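Local coordinates for xyloglucanase (PDB 2JEP), which hydrolyses xyloglucan, a plant cell-wall polysaccharide, as a bacterial glycoside hydrolase of family 5 built on a TIM barrel, at residues F168-S179 and G214-P225. Sequence-based numbering, arbitrary orientation. Where two conformers were deposited one is given.
Sequences FSNYNDRLIFES and GGNNNARWLLVP
Arg-220, just before strand 222-225, lays its chain over the ring of Phe-177 and carries its guanidinium into the loop that leads to strand 175-178. Its CB passes 3.8 Å from Asp-173 OD1, and CG runs on beside the carbonyl of Leu-175. CD then sits over the centre of the Phe-177 ring, a CH-pi contact 3.7 Å from CD to the ring centroid. A bend at chi3 (67°) turns the guanidinium out of line with the chain, its plane 37° from the ring. NE and NH2 clasp Asn-217 OD1 side-on, each at 2.9 Å, while ND2 of that amide donates to Thr-213 and Ala-165. NH2 and NH1 converge end-on upon Tyr-171 O. NH1 also donates to Leu-175 O and, weakly, to Asn-172 O. Asn-216 ND2 shares Tyr-171 O and gives a straighter bond (168°) to Asp-173 OD1. Toward their C-terminal ends the parallel strands, a beta-alpha-beta unit with helix 193-211, join through Leu-223, whose N donates to Phe-177 O and whose O accepts from Ser-179 N. A leucine replacing Arg-220 would probably leave Tyr-171 O to Asn-216, Leu-175 O to a water and Asn-217 OD1 unclasped. Neutral oxygens thus satisfy a buried guanidinium, which likely steadies the loop.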
loop_
_atom_site.group_PDB
_atom_site.type_symbol
_atom_site.label_atom_id
_atom_site.label_comp_id
_atom_site.label_asym_id
_atom_site.label_seq_id
_atom_site.Cartn_x
_atom_site.Cartn_y
_atom_site.Cartn_z
ATOM N N PHE A 168 -0.478 -16.090 10.690
ATOM C CA PHE A 168 -1.107 -16.287 9.391
ATOM C C PHE A 168 -0.474 -17.386 8.535
ATOM O O PHE A 168 -0.704 -17.476 7.330
ATOM C CB PHE A 168 -1.077 -14.950 8.637
ATOM C CG PHE A 168 -1.990 -13.903 9.227
ATOM C CD1 PHE A 168 -3.349 -13.937 8.963
ATOM C CD2 PHE A 168 -1.498 -12.920 10.064
ATOM C CE1 PHE A 168 -4.196 -13.023 9.548
ATOM C CE2 PHE A 168 -2.325 -11.979 10.642
ATOM C CZ PHE A 168 -3.701 -12.039 10.371
ATOM N N SER A 169 0.267 -18.294 9.173
ATOM C CA SER A 169 1.059 -19.230 8.394
ATOM C C SER A 169 0.275 -20.179 7.518
ATOM O O SER A 169 0.786 -20.587 6.472
ATOM C CB SER A 169 2.004 -20.028 9.283
ATOM O OG SER A 169 1.277 -20.912 10.102
ATOM N N ASN A 170 -0.971 -20.487 7.888
ATOM C CA ASN A 170 -1.734 -21.454 7.114
ATOM C C ASN A 170 -2.556 -20.842 5.975
ATOM O O ASN A 170 -3.190 -21.563 5.205
ATOM C CB ASN A 170 -2.601 -22.302 8.046
ATOM C CG ASN A 170 -1.765 -23.126 9.038
ATOM O OD1 ASN A 170 -0.701 -23.642 8.697
ATOM N ND2 ASN A 170 -2.243 -23.223 10.271
ATOM N N TYR A 171 -2.524 -19.520 5.841
ATOM C CA TYR A 171 -3.245 -18.872 4.753
ATOM C C TYR A 171 -2.556 -19.102 3.413
ATOM O O TYR A 171 -1.330 -19.144 3.334
ATOM C CB TYR A 171 -3.345 -17.362 5.012
ATOM C CG TYR A 171 -4.338 -17.027 6.093
ATOM C CD1 TYR A 171 -4.132 -17.406 7.422
ATOM C CD2 TYR A 171 -5.513 -16.342 5.799
ATOM C CE1 TYR A 171 -5.054 -17.119 8.410
ATOM C CE2 TYR A 171 -6.437 -16.039 6.797
ATOM C CZ TYR A 171 -6.215 -16.440 8.106
ATOM O OH TYR A 171 -7.098 -16.188 9.130
ATOM N N ASN A 172 -3.347 -19.275 2.356
ATOM C CA ASN A 172 -2.813 -19.540 1.029
ATOM C C ASN A 172 -2.238 -18.279 0.380
ATOM O O ASN A 172 -2.106 -17.229 1.046
ATOM C CB ASN A 172 -3.824 -20.311 0.162
ATOM C CG ASN A 172 -4.971 -19.477 -0.345
ATOM O OD1 ASN A 172 -4.919 -18.248 -0.343
ATOM N ND2 ASN A 172 -6.033 -20.162 -0.821
ATOM N N ASP A 173 -1.882 -18.380 -0.897
ATOM C CA ASP A 173 -1.179 -17.316 -1.583
ATOM C C ASP A 173 -2.045 -16.094 -1.865
ATOM O O ASP A 173 -1.520 -15.092 -2.375
ATOM C CB ASP A 173 -0.560 -17.785 -2.895
ATOM C CG ASP A 173 0.693 -18.624 -2.715
ATOM O OD1 ASP A 173 1.175 -18.828 -1.587
ATOM O OD2 ASP A 173 1.214 -19.063 -3.769
ATOM N N ARG A 174 -3.337 -16.145 -1.552
ATOM C CA ARG A 174 -4.158 -14.936 -1.606
ATOM C C ARG A 174 -3.798 -13.937 -0.505
ATOM O O ARG A 174 -4.162 -12.777 -0.615
ATOM C CB ARG A 174 -5.654 -15.241 -1.623
ATOM C CG ARG A 174 -6.140 -15.663 -3.022
ATOM C CD ARG A 174 -7.662 -15.761 -3.132
ATOM N NE ARG A 174 -8.203 -16.832 -2.288
ATOM C CZ ARG A 174 -8.785 -16.672 -1.099
ATOM N NH1 ARG A 174 -8.886 -15.469 -0.553
ATOM N NH2 ARG A 174 -9.249 -17.737 -0.425
ATOM N N LEU A 175 -3.090 -14.369 0.542
ATOM C CA LEU A 175 -2.597 -13.446 1.560
ATOM C C LEU A 175 -1.129 -13.104 1.281
ATOM O O LEU A 175 -0.254 -13.981 1.214
ATOM C CB LEU A 175 -2.758 -14.037 2.964
ATOM C CG LEU A 175 -2.272 -13.125 4.094
ATOM C CD1 LEU A 175 -3.029 -11.784 4.155
ATOM C CD2 LEU A 175 -2.376 -13.860 5.441
ATOM N N ILE A 176 -0.887 -11.805 1.115
ATOM C CA ILE A 176 0.406 -11.209 0.847
ATOM C C ILE A 176 0.858 -10.417 2.053
ATOM O O ILE A 176 0.058 -9.681 2.628
ATOM C CB ILE A 176 0.296 -10.271 -0.369
ATOM C CG1 ILE A 176 -0.123 -11.060 -1.621
ATOM C CG2 ILE A 176 1.611 -9.480 -0.610
ATOM C CD1 ILE A 176 -0.632 -10.180 -2.753
ATOM N N PHE A 177 2.118 -10.567 2.449
ATOM C CA PHE A 177 2.692 -9.729 3.492
ATOM C C PHE A 177 3.514 -8.620 2.829
ATOM O O PHE A 177 4.313 -8.900 1.931
ATOM C CB PHE A 177 3.635 -10.496 4.423
ATOM C CG PHE A 177 3.041 -11.683 5.150
ATOM C CD1 PHE A 177 1.694 -11.808 5.414
ATOM C CD2 PHE A 177 3.872 -12.667 5.629
ATOM C CE1 PHE A 177 1.210 -12.921 6.099
ATOM C CE2 PHE A 177 3.397 -13.757 6.332
ATOM C CZ PHE A 177 2.060 -13.892 6.550
ATOM N N GLU A 178 3.355 -7.393 3.326
ATOM C CA GLU A 178 4.070 -6.202 2.858
ATOM C C GLU A 178 4.953 -5.719 4.022
ATOM O O GLU A 178 4.475 -5.481 5.133
ATOM C CB GLU A 178 3.044 -5.128 2.461
ATOM C CG GLU A 178 3.605 -3.827 2.020
ATOM C CD GLU A 178 2.543 -2.796 1.719
ATOM O OE1 GLU A 178 1.364 -3.045 2.016
ATOM O OE2 GLU A 178 2.888 -1.727 1.166
ATOM N N SER A 179 6.255 -5.607 3.737
ATOM C CA SER A 179 7.237 -5.457 4.803
ATOM C C SER A 179 7.044 -4.237 5.679
ATOM O O SER A 179 7.302 -4.274 6.885
ATOM C CB SER A 179 8.617 -5.403 4.194
ATOM O OG SER A 179 8.746 -4.306 3.299
ATOM N N GLY A 214 6.599 -21.230 9.821
ATOM C CA GLY A 214 5.946 -22.364 9.246
ATOM C C GLY A 214 4.959 -22.114 8.130
ATOM O O GLY A 214 4.794 -21.015 7.586
ATOM N N GLY A 215 4.285 -23.201 7.807
ATOM C CA GLY A 215 3.211 -23.239 6.867
ATOM C C GLY A 215 3.547 -22.786 5.472
ATOM O O GLY A 215 4.589 -23.116 4.899
ATOM N N ASN A 216 2.664 -21.962 4.943
ATOM C CA ASN A 216 2.815 -21.465 3.596
ATOM C C ASN A 216 3.685 -20.194 3.546
ATOM O O ASN A 216 3.838 -19.609 2.475
ATOM C CB ASN A 216 1.433 -21.167 3.013
ATOM C CG ASN A 216 1.468 -20.877 1.528
ATOM O OD1 ASN A 216 2.102 -21.599 0.760
ATOM N ND2 ASN A 216 0.815 -19.789 1.111
ATOM N N ASN A 217 4.245 -19.767 4.674
ATOM C CA ASN A 217 5.036 -18.533 4.662
ATOM C C ASN A 217 6.326 -18.655 3.872
ATOM O O ASN A 217 6.865 -17.657 3.420
ATOM C CB ASN A 217 5.346 -18.096 6.075
ATOM C CG ASN A 217 4.109 -17.624 6.806
ATOM O OD1 ASN A 217 3.145 -17.180 6.173
ATOM N ND2 ASN A 217 4.125 -17.710 8.123
ATOM N N ASN A 218 6.830 -19.871 3.687
ATOM C CA ASN A 218 8.013 -20.042 2.888
ATOM C C ASN A 218 7.743 -19.922 1.393
ATOM O O ASN A 218 8.688 -19.812 0.609
ATOM C CB ASN A 218 8.757 -21.329 3.267
ATOM C CG ASN A 218 8.039 -22.572 2.852
ATOM O OD1 ASN A 218 6.889 -22.542 2.481
ATOM N ND2 ASN A 218 8.745 -23.705 2.914
ATOM N N ALA A 219 6.459 -19.883 1.006
ATOM C CA ALA A 219 6.091 -19.851 -0.407
ATOM C C ALA A 219 5.316 -18.632 -0.858
ATOM O O ALA A 219 5.228 -18.374 -2.047
ATOM C CB ALA A 219 5.289 -21.118 -0.765
ATOM N N ARG A 220 4.725 -17.885 0.075
ATOM C CA ARG A 220 3.791 -16.835 -0.315
ATOM C C ARG A 220 4.495 -15.633 -0.948
ATOM O O ARG A 220 5.704 -15.457 -0.825
ATOM C CB ARG A 220 2.915 -16.414 0.849
ATOM C CG ARG A 220 3.545 -15.460 1.813
ATOM C CD ARG A 220 2.557 -14.929 2.868
ATOM N NE ARG A 220 2.124 -15.991 3.770
ATOM C CZ ARG A 220 1.016 -16.713 3.663
ATOM N NH1 ARG A 220 0.115 -16.484 2.730
ATOM N NH2 ARG A 220 0.826 -17.711 4.503
ATOM N N TRP A 221 3.712 -14.792 -1.612
ATOM C CA TRP A 221 4.231 -13.545 -2.137
ATOM C C TRP A 221 4.471 -12.533 -1.024
ATOM O O TRP A 221 3.647 -12.360 -0.118
ATOM C CB TRP A 221 3.254 -12.971 -3.152
ATOM C CG TRP A 221 3.163 -13.774 -4.392
ATOM C CD1 TRP A 221 2.282 -14.791 -4.667
ATOM C CD2 TRP A 221 3.982 -13.634 -5.547
ATOM N NE1 TRP A 221 2.528 -15.290 -5.919
ATOM C CE2 TRP A 221 3.567 -14.602 -6.481
ATOM C CE3 TRP A 221 5.057 -12.814 -5.867
ATOM C CZ2 TRP A 221 4.170 -14.736 -7.741
ATOM C CZ3 TRP A 221 5.660 -12.962 -7.112
ATOM C CH2 TRP A 221 5.209 -13.917 -8.025
ATOM N N LEU A 222 5.605 -11.840 -1.127
ATOM C CA LEU A 222 6.006 -10.813 -0.178
ATOM C C LEU A 222 6.277 -9.523 -0.935
ATOM O O LEU A 222 6.999 -9.524 -1.930
ATOM C CB LEU A 222 7.282 -11.245 0.530
ATOM C CG LEU A 222 7.237 -12.596 1.262
ATOM C CD1 LEU A 222 8.594 -12.897 1.901
ATOM C CD2 LEU A 222 6.134 -12.637 2.278
ATOM N N LEU A 223 5.683 -8.428 -0.459
ATOM C CA LEU A 223 5.726 -7.129 -1.116
ATOM C C LEU A 223 6.668 -6.208 -0.335
ATOM O O LEU A 223 6.523 -6.088 0.880
ATOM C CB LEU A 223 4.313 -6.543 -1.148
ATOM C CG LEU A 223 4.081 -5.137 -1.697
ATOM C CD1 LEU A 223 4.476 -5.093 -3.176
ATOM C CD2 LEU A 223 2.656 -4.694 -1.525
ATOM N N VAL A 224 7.625 -5.589 -1.038
ATOM C CA VAL A 224 8.613 -4.721 -0.424
ATOM C C VAL A 224 8.692 -3.401 -1.192
ATOM O O VAL A 224 8.649 -3.394 -2.421
ATOM C CB VAL A 224 10.023 -5.376 -0.330
ATOM C CG1 VAL A 224 9.929 -6.650 0.497
ATOM C CG2 VAL A 224 10.637 -5.656 -1.702
ATOM N N PRO A 225 8.826 -2.278 -0.470
ATOM C CA PRO A 225 9.060 -1.016 -1.115
ATOM C C PRO A 225 10.512 -0.588 -1.125
ATOM O O PRO A 225 11.331 -1.134 -0.399
ATOM C CB PRO A 225 8.284 -0.060 -0.207
ATOM C CG PRO A 225 8.590 -0.608 1.169
ATOM C CD PRO A 225 8.674 -2.111 0.985
HETATM O O HOH W 1 0.866 -14.581 -1.315
HETATM O O HOH W 2 3.862 -19.553 -4.041
HETATM O O HOH W 3 0.535 -17.555 -6.048
HETATM O O HOH W 4 1.837 -21.663 -1.971
#